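Local structure of VMB-1 (Vibrio alginolyticus, 6JV4) at residues A[44-53]-A[71-81]. The protein probably hydrolyses beta-lactam antibiotics to substituted beta-amino acids, as a monomeric zinc-dependent metallo-beta-lactamase of subclass B1. Sequence-based numbering, arbitrary orientation.
Sequences INGTEAHMID and KGLTIKSAVVT
D53 and T81 close the inner end of two parallel strands, 48-52 and 74-79, which illustrate how a beta-alpha-beta unit delivers residues to a metal centre. One carboxylate oxygen, D53 OD1, accepts both from T81 OG1 at 2.7 Å, on its syn side, and from T81 N at 2.8 Å, a double grip that limits rotation of the carboxylate. T81 directly precedes H82, first of the zinc-binding HXHXD motif, and the D53 side chain lies about 7 Å from a zinc ion.

Backbone bonds pair the strands: T74 N to T47 O, A49 N to T74 O and K76 N to A49 O, then, past a beta bulge at K76, M51 N to S77 O, V79 N to M51 O and D53 N to V79 O. At the bulge S77 N is buried without a partner in the model, while S77 OG (chi1 71°) reaches the H50 ring edge in plane and shares a hydrogen bond with ND1 at 2.8 Å. Packing is close on one face, where M51 CB meets A78 CB at 3.7 Å, M51 CG meets I75 CD1, and L73 CD1 fits against I44 CG1 at 3.9 Å. On the other, the I52 and V79 side chains lie side by side, touching through their CG1 atoms.

The solvent side, by the exposed G46-T47 turn, is looser. The bent K76 chain lays CG against E48 CG (3.6 Å); the carboxylate beyond meets K76 carbons more closely than NZ, and the salt bridge, E48 OE2 to K76 NZ, is long at 4.0 Å.

Crossover helix 58-70 packs through I65 and I68 on M51, A49 and L73, whereas F130 and I131 meet H50, S77 and V79; strands 36-45 and 100-104 flank the pair.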
loop_
_atom_site.group_PDB
_atom_site.type_symbol
_atom_site.label_atom_id
_atom_site.label_comp_id
_atom_site.label_asym_id
_atom_site.label_seq_id
_atom_site.Cartn_x
_atom_site.Cartn_y
_atom_site.Cartn_z
ATOM N N ILE A 44 2.857 12.162 7.953
ATOM C CA ILE A 44 2.530 13.319 8.837
ATOM C C ILE A 44 2.831 14.586 8.043
ATOM O O ILE A 44 3.956 14.695 7.499
ATOM C CB ILE A 44 3.333 13.260 10.140
ATOM C CG1 ILE A 44 3.035 11.988 10.929
ATOM C CG2 ILE A 44 3.096 14.516 10.998
ATOM C CD1 ILE A 44 4.048 11.697 11.976
ATOM N N ASN A 45 1.849 15.487 8.016
ATOM C CA ASN A 45 1.880 16.797 7.334
ATOM C C ASN A 45 1.371 17.848 8.338
ATOM O O ASN A 45 0.153 17.996 8.491
ATOM C CB ASN A 45 1.066 16.767 6.038
ATOM C CG ASN A 45 1.159 18.039 5.231
ATOM O OD1 ASN A 45 2.232 18.602 5.158
ATOM N ND2 ASN A 45 0.076 18.485 4.614
ATOM N N GLY A 46 2.312 18.514 9.016
ATOM C CA GLY A 46 2.034 19.450 10.123
ATOM C C GLY A 46 1.374 18.702 11.248
ATOM O O GLY A 46 2.050 17.811 11.814
ATOM N N THR A 47 0.117 19.006 11.558
ATOM C CA THR A 47 -0.624 18.315 12.642
ATOM C C THR A 47 -1.584 17.283 12.056
ATOM O O THR A 47 -2.373 16.753 12.836
ATOM C CB THR A 47 -1.378 19.278 13.562
ATOM O OG1 THR A 47 -2.283 20.016 12.752
ATOM C CG2 THR A 47 -0.419 20.175 14.308
ATOM N N GLU A 48 -1.549 17.062 10.740
ATOM C CA GLU A 48 -2.472 16.095 10.105
ATOM C C GLU A 48 -1.686 14.820 9.787
ATOM O O GLU A 48 -0.521 14.886 9.401
ATOM C CB GLU A 48 -3.116 16.699 8.867
ATOM C CG GLU A 48 -3.872 17.984 9.178
ATOM C CD GLU A 48 -4.495 18.614 7.949
ATOM O OE1 GLU A 48 -3.931 18.472 6.842
ATOM O OE2 GLU A 48 -5.532 19.277 8.120
ATOM N N ALA A 49 -2.326 13.684 9.981
ATOM C CA ALA A 49 -1.736 12.383 9.624
ATOM C C ALA A 49 -2.628 11.717 8.595
ATOM O O ALA A 49 -3.864 11.941 8.565
ATOM C CB ALA A 49 -1.621 11.487 10.832
ATOM N N HIS A 50 -1.997 10.825 7.833
ATOM C CA HIS A 50 -2.662 10.142 6.716
ATOM C C HIS A 50 -2.184 8.706 6.677
ATOM O O HIS A 50 -0.991 8.481 6.919
ATOM C CB HIS A 50 -2.332 10.861 5.427
ATOM C CG HIS A 50 -2.683 12.308 5.435
ATOM N ND1 HIS A 50 -3.880 12.757 4.933
ATOM C CD2 HIS A 50 -1.989 13.401 5.824
ATOM C CE1 HIS A 50 -3.902 14.088 5.013
ATOM N NE2 HIS A 50 -2.763 14.495 5.539
ATOM N N MET A 51 -3.083 7.774 6.437
ATOM C CA MET A 51 -2.699 6.347 6.279
ATOM C C MET A 51 -2.550 6.002 4.808
ATOM O O MET A 51 -3.411 6.410 3.983
ATOM C CB MET A 51 -3.744 5.406 6.887
ATOM C CG MET A 51 -3.850 5.514 8.327
ATOM S SD MET A 51 -5.034 4.203 8.861
ATOM C CE MET A 51 -5.443 4.919 10.445
ATOM N N ILE A 52 -1.556 5.179 4.499
ATOM C CA ILE A 52 -1.415 4.477 3.215
ATOM C C ILE A 52 -1.587 2.990 3.546
ATOM O O ILE A 52 -0.696 2.458 4.205
ATOM C CB ILE A 52 -0.076 4.813 2.533
ATOM C CG1 ILE A 52 0.026 6.323 2.241
ATOM C CG2 ILE A 52 0.075 3.971 1.281
ATOM C CD1 ILE A 52 1.378 6.705 1.723
ATOM N N ASP A 53 -2.745 2.447 3.185
ATOM C CA ASP A 53 -3.246 1.114 3.587
ATOM C C ASP A 53 -3.642 1.158 5.074
ATOM O O ASP A 53 -3.063 1.908 5.868
ATOM C CB ASP A 53 -2.299 -0.024 3.233
ATOM C CG ASP A 53 -2.189 -0.336 1.740
ATOM O OD1 ASP A 53 -2.890 0.347 0.897
ATOM O OD2 ASP A 53 -1.517 -1.371 1.433
ATOM N N LYS A 71 -0.218 11.369 19.730
ATOM C CA LYS A 71 0.916 12.240 19.321
ATOM C C LYS A 71 0.428 13.672 19.086
ATOM O O LYS A 71 1.235 14.500 18.671
ATOM C CB LYS A 71 1.621 11.672 18.090
ATOM C CG LYS A 71 2.531 10.500 18.380
ATOM C CD LYS A 71 3.115 9.841 17.148
ATOM C CE LYS A 71 3.922 10.761 16.249
ATOM N NZ LYS A 71 5.198 11.173 16.883
ATOM N N GLY A 72 -0.845 13.950 19.329
ATOM C CA GLY A 72 -1.456 15.269 19.095
ATOM C C GLY A 72 -1.782 15.506 17.625
ATOM O O GLY A 72 -2.020 16.653 17.249
ATOM N N LEU A 73 -1.881 14.449 16.825
ATOM C CA LEU A 73 -2.218 14.570 15.385
ATOM C C LEU A 73 -3.688 14.233 15.137
ATOM O O LEU A 73 -4.271 13.489 15.920
ATOM C CB LEU A 73 -1.300 13.612 14.624
ATOM C CG LEU A 73 0.199 13.822 14.805
ATOM C CD1 LEU A 73 0.982 12.693 14.150
ATOM C CD2 LEU A 73 0.650 15.181 14.255
ATOM N N THR A 74 -4.261 14.810 14.084
ATOM C CA THR A 74 -5.602 14.503 13.542
ATOM C C THR A 74 -5.438 13.526 12.362
ATOM O O THR A 74 -4.729 13.870 11.392
ATOM C CB THR A 74 -6.318 15.756 13.045
ATOM O OG1 THR A 74 -6.418 16.570 14.208
ATOM C CG2 THR A 74 -7.714 15.506 12.531
ATOM N N ILE A 75 -6.124 12.395 12.416
ATOM C CA ILE A 75 -6.134 11.457 11.264
ATOM C C ILE A 75 -7.133 12.003 10.239
ATOM O O ILE A 75 -8.356 11.933 10.474
ATOM C CB ILE A 75 -6.376 10.018 11.759
ATOM C CG1 ILE A 75 -6.610 9.081 10.568
ATOM C CG2 ILE A 75 -7.521 9.930 12.777
ATOM C CD1 ILE A 75 -5.405 8.873 9.716
ATOM N N LYS A 76 -6.621 12.541 9.139
ATOM C CA LYS A 76 -7.367 13.300 8.106
ATOM C C LYS A 76 -7.898 12.375 7.015
ATOM O O LYS A 76 -9.041 12.563 6.537
ATOM C CB LYS A 76 -6.498 14.369 7.432
ATOM C CG LYS A 76 -6.513 15.706 8.154
ATOM C CD LYS A 76 -7.893 16.354 8.163
ATOM C CE LYS A 76 -7.937 17.626 8.977
ATOM N NZ LYS A 76 -9.281 18.248 8.919
ATOM N N SER A 77 -7.076 11.456 6.538
ATOM C CA SER A 77 -7.542 10.638 5.402
ATOM C C SER A 77 -6.679 9.395 5.297
ATOM O O SER A 77 -5.643 9.345 5.913
ATOM C CB SER A 77 -7.534 11.422 4.120
ATOM O OG SER A 77 -6.191 11.660 3.677
ATOM N N ALA A 78 -7.161 8.431 4.523
ATOM C CA ALA A 78 -6.405 7.218 4.182
ATOM C C ALA A 78 -6.580 6.979 2.695
ATOM O O ALA A 78 -7.680 7.249 2.141
ATOM C CB ALA A 78 -6.895 6.050 4.974
ATOM N N VAL A 79 -5.560 6.404 2.068
ATOM C CA VAL A 79 -5.659 5.885 0.691
ATOM C C VAL A 79 -5.385 4.385 0.752
ATOM O O VAL A 79 -4.517 3.941 1.548
ATOM C CB VAL A 79 -4.703 6.583 -0.293
ATOM C CG1 VAL A 79 -3.236 6.404 0.083
ATOM C CG2 VAL A 79 -4.948 6.134 -1.726
ATOM N N VAL A 80 -6.154 3.606 0.014
ATOM C CA VAL A 80 -5.966 2.131 -0.031
ATOM C C VAL A 80 -5.407 1.774 -1.399
ATOM O O VAL A 80 -5.855 2.367 -2.409
ATOM C CB VAL A 80 -7.261 1.359 0.298
ATOM C CG1 VAL A 80 -7.801 1.780 1.655
ATOM C CG2 VAL A 80 -8.312 1.482 -0.761
ATOM N N THR A 81 -4.407 0.911 -1.436
ATOM C CA THR A 81 -3.602 0.728 -2.662
ATOM C C THR A 81 -4.107 -0.438 -3.489
ATOM O O THR A 81 -3.615 -0.551 -4.640
ATOM C CB THR A 81 -2.109 0.713 -2.353
ATOM O OG1 THR A 81 -1.785 -0.364 -1.480
ATOM C CG2 THR A 81 -1.689 2.061 -1.796
#